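Local coordinates for protein 5'-methylthioadenosine nucleosidase (Arabidopsis thaliana, PDB 2QTG) that belongs to the phosphorylase superfamily, whose members are alpha/beta proteins built round a central mixed beta sheet, at residues 28-33 against 109-114. Residues are numbered along the deposited sequence; the frame is centred on the assembly and turned at random.
Sequences SVVFVI and DIIINA
Val30 and Val32 of strand 28-32 exchange backbone hydrogen bonds with Ile110, Ile112 and Ala114, the pattern of two neighbouring parallel strands. The Val30 amide donates to Ile110 O, Ile112 N donates to Val30 O at 2.8 Å, and Val32 N returns to Ile112 O; the last rung, Ala114 N to Val32 O, is weak. At the start of the pair Asp109 N bonds Ser28 O. The strand axes diverge by 25°, the twist of such a sheet.

Side-chain polar groups reinforce the pairing at both ends. Asp109 OD2 takes Ser28 N at 3.1 Å on its anti side, 18° out of the carboxylate plane, and also accepts a bond from Ser27 N. At the other end the Asn113 amide reaches across to strand 28-32: with CG anti to the backbone N (chi1 178°), ND2 donates to Val32 O at 2.9 Å, with that oxygen in the amide plane. Val32 O thus has a shorter side-chain bond beside the weak backbone one, and Asn113 OD1 is held by Lys221 NZ, so both ends of this buried amide are engaged. The side chain of Asn113 lies about 7 Å from the bound MTH.

Apolar contacts line both faces of the pair. On one, Ile112 lies beside Phe31, its CB over the ring face 4.1 Å from the centroid, CD1 touching both Phe31 CZ and Val29 CG1, while Ala114 CB meets the ring edge. On the other, Ile111 CD1 lies 3.6 Å from Val30 CB.

Strand 28-32 lies between strands 72-78 and 110-119 of the sheet, parallel to both, the latter flanked in turn by 217-226. Helix 234-259 packs over the Phe31 and Ile112 face.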
ATOM      1  N   SER A  28      -9.785 -22.665   7.846  1.00 22.31           N
ATOM      2  CA  SER A  28     -10.160 -21.309   7.421  1.00 22.81           C
ATOM      3  C   SER A  28      -9.319 -20.740   6.240  1.00 22.16           C
ATOM      4  O   SER A  28      -8.063 -20.724   6.276  1.00 21.29           O
ATOM      5  CB  SER A  28     -10.147 -20.378   8.651  1.00 22.62           C
ATOM      6  OG  SER A  28      -9.941 -19.043   8.318  1.00 27.14           O
ATOM      7  N   VAL A  29     -10.026 -20.305   5.192  1.00 20.91           N
ATOM      8  CA  VAL A  29      -9.434 -19.701   3.983  1.00 21.89           C
ATOM      9  C   VAL A  29      -9.992 -18.284   3.798  1.00 20.89           C
ATOM     10  O   VAL A  29     -11.217 -18.079   3.829  1.00 21.24           O
ATOM     11  CB  VAL A  29      -9.766 -20.531   2.713  1.00 21.56           C
ATOM     12  CG1 VAL A  29      -9.337 -19.787   1.438  1.00 22.82           C
ATOM     13  CG2 VAL A  29      -9.125 -21.876   2.780  1.00 26.13           C
ATOM     14  N   VAL A  30      -9.101 -17.300   3.666  1.00 20.27           N
ATOM     15  CA  VAL A  30      -9.476 -15.962   3.240  1.00 19.37           C
ATOM     16  C   VAL A  30      -9.095 -15.724   1.755  1.00 18.51           C
ATOM     17  O   VAL A  30      -7.935 -15.883   1.363  1.00 18.89           O
ATOM     18  CB  VAL A  30      -8.840 -14.855   4.144  1.00 18.56           C
ATOM     19  CG1 VAL A  30      -8.990 -13.465   3.521  1.00 19.02           C
ATOM     20  CG2 VAL A  30      -9.440 -14.870   5.540  1.00 21.07           C
ATOM     21  N   PHE A  31     -10.085 -15.372   0.950  1.00 17.47           N
ATOM     22  CA  PHE A  31      -9.886 -14.844  -0.426  1.00 17.48           C
ATOM     23  C   PHE A  31      -9.788 -13.318  -0.390  1.00 16.92           C
ATOM     24  O   PHE A  31     -10.675 -12.641   0.130  1.00 16.61           O
ATOM     25  CB  PHE A  31     -11.034 -15.218  -1.340  1.00 17.25           C
ATOM     26  CG  PHE A  31     -10.984 -16.606  -1.840  1.00 19.03           C
ATOM     27  CD1 PHE A  31     -11.410 -17.669  -1.023  1.00 18.20           C
ATOM     28  CD2 PHE A  31     -10.522 -16.877  -3.131  1.00 20.50           C
ATOM     29  CE1 PHE A  31     -11.369 -18.962  -1.489  1.00 20.75           C
ATOM     30  CE2 PHE A  31     -10.479 -18.192  -3.615  1.00 19.01           C
ATOM     31  CZ  PHE A  31     -10.893 -19.222  -2.803  1.00 19.76           C
ATOM     32  N   VAL A  32      -8.692 -12.775  -0.915  1.00 16.32           N
ATOM     33  CA  VAL A  32      -8.571 -11.313  -1.075  1.00 15.64           C
ATOM     34  C   VAL A  32      -8.807 -10.968  -2.547  1.00 16.21           C
ATOM     35  O   VAL A  32      -7.992 -11.323  -3.422  1.00 16.06           O
ATOM     36  CB  VAL A  32      -7.160 -10.781  -0.608  1.00 14.89           C
ATOM     37  CG1 VAL A  32      -6.978  -9.308  -1.012  1.00 17.42           C
ATOM     38  CG2 VAL A  32      -7.012 -10.961   0.909  1.00 15.50           C
ATOM     39  N   ILE A  33      -9.936 -10.319  -2.841  1.00 15.20           N
ATOM     40  CA  ILE A  33     -10.309 -10.100  -4.235  1.00 14.94           C
ATOM     41  C   ILE A  33     -10.542  -8.599  -4.447  1.00 14.98           C
ATOM     42  O   ILE A  33     -11.360  -7.987  -3.754  1.00 15.72           O
ATOM     43  CB  ILE A  33     -11.553 -10.957  -4.715  1.00 14.89           C
ATOM     44  CG1 ILE A  33     -11.347 -12.491  -4.483  1.00 15.53           C
ATOM     45  CG2 ILE A  33     -11.863 -10.602  -6.208  1.00 14.07           C
ATOM     46  CD1 ILE A  33     -12.624 -13.398  -4.753  1.00 14.12           C
ATOM     47  N   ASP A 109      -5.930 -19.826   8.017  1.00 21.16           N
ATOM     48  CA  ASP A 109      -4.757 -20.706   7.801  1.00 22.08           C
ATOM     49  C   ASP A 109      -4.000 -20.410   6.488  1.00 20.53           C
ATOM     50  O   ASP A 109      -2.803 -20.673   6.357  1.00 21.54           O
ATOM     51  CB  ASP A 109      -5.189 -22.172   7.902  1.00 22.27           C
ATOM     52  CG  ASP A 109      -5.873 -22.481   9.230  1.00 25.29           C
ATOM     53  OD1 ASP A 109      -5.218 -22.300  10.279  1.00 28.18           O
ATOM     54  OD2 ASP A 109      -7.070 -22.845   9.236  1.00 24.89           O
ATOM     55  N   ILE A 110      -4.690 -19.795   5.538  1.00 20.33           N
ATOM     56  CA  ILE A 110      -4.132 -19.542   4.212  1.00 18.51           C
ATOM     57  C   ILE A 110      -4.912 -18.393   3.534  1.00 18.22           C
ATOM     58  O   ILE A 110      -6.105 -18.252   3.713  1.00 17.99           O
ATOM     59  CB  ILE A 110      -4.160 -20.862   3.374  1.00 18.11           C
ATOM     60  CG1 ILE A 110      -3.534 -20.694   1.976  1.00 19.48           C
ATOM     61  CG2 ILE A 110      -5.561 -21.445   3.331  1.00 19.13           C
ATOM     62  CD1 ILE A 110      -3.105 -22.080   1.300  1.00 17.89           C
ATOM     63  N   ILE A 111      -4.206 -17.569   2.789  1.00 18.10           N
ATOM     64  CA  ILE A 111      -4.798 -16.491   2.007  1.00 17.90           C
ATOM     65  C   ILE A 111      -4.714 -16.855   0.519  1.00 17.30           C
ATOM     66  O   ILE A 111      -3.685 -17.337   0.064  1.00 17.37           O
ATOM     67  CB  ILE A 111      -3.977 -15.187   2.188  1.00 17.27           C
ATOM     68  CG1 ILE A 111      -3.935 -14.714   3.631  1.00 19.77           C
ATOM     69  CG2 ILE A 111      -4.375 -14.050   1.135  1.00 16.39           C
ATOM     70  CD1 ILE A 111      -5.235 -14.345   4.197  1.00 24.18           C
ATOM     71  N   ILE A 112      -5.785 -16.590  -0.217  1.00 16.33           N
ATOM     72  CA  ILE A 112      -5.805 -16.721  -1.651  1.00 16.73           C
ATOM     73  C   ILE A 112      -6.160 -15.360  -2.269  1.00 16.67           C
ATOM     74  O   ILE A 112      -7.283 -14.863  -2.145  1.00 18.03           O
ATOM     75  CB  ILE A 112      -6.827 -17.782  -2.143  1.00 15.56           C
ATOM     76  CG1 ILE A 112      -6.721 -19.096  -1.339  1.00 15.86           C
ATOM     77  CG2 ILE A 112      -6.814 -17.908  -3.728  1.00 15.33           C
ATOM     78  CD1 ILE A 112      -7.561 -20.240  -1.825  1.00 16.01           C
ATOM     79  N   ASN A 113      -5.192 -14.775  -2.953  1.00 15.23           N
ATOM     80  CA  ASN A 113      -5.408 -13.573  -3.760  1.00 14.54           C
ATOM     81  C   ASN A 113      -5.863 -14.059  -5.138  1.00 14.94           C
ATOM     82  O   ASN A 113      -5.102 -14.635  -5.872  1.00 14.61           O
ATOM     83  CB  ASN A 113      -4.132 -12.724  -3.833  1.00 14.83           C
ATOM     84  CG  ASN A 113      -4.266 -11.467  -4.718  1.00 15.17           C
ATOM     85  OD1 ASN A 113      -3.313 -11.109  -5.397  1.00 17.30           O
ATOM     86  ND2 ASN A 113      -5.454 -10.804  -4.707  1.00 14.67           N
ATOM     87  N   ALA A 114      -7.139 -13.865  -5.456  1.00 15.21           N
ATOM     88  CA  ALA A 114      -7.710 -14.318  -6.741  1.00 15.18           C
ATOM     89  C   ALA A 114      -8.202 -13.111  -7.543  1.00 15.18           C
ATOM     90  O   ALA A 114      -8.861 -12.232  -6.994  1.00 16.74           O
ATOM     91  CB  ALA A 114      -8.876 -15.291  -6.485  1.00 14.44           C
TER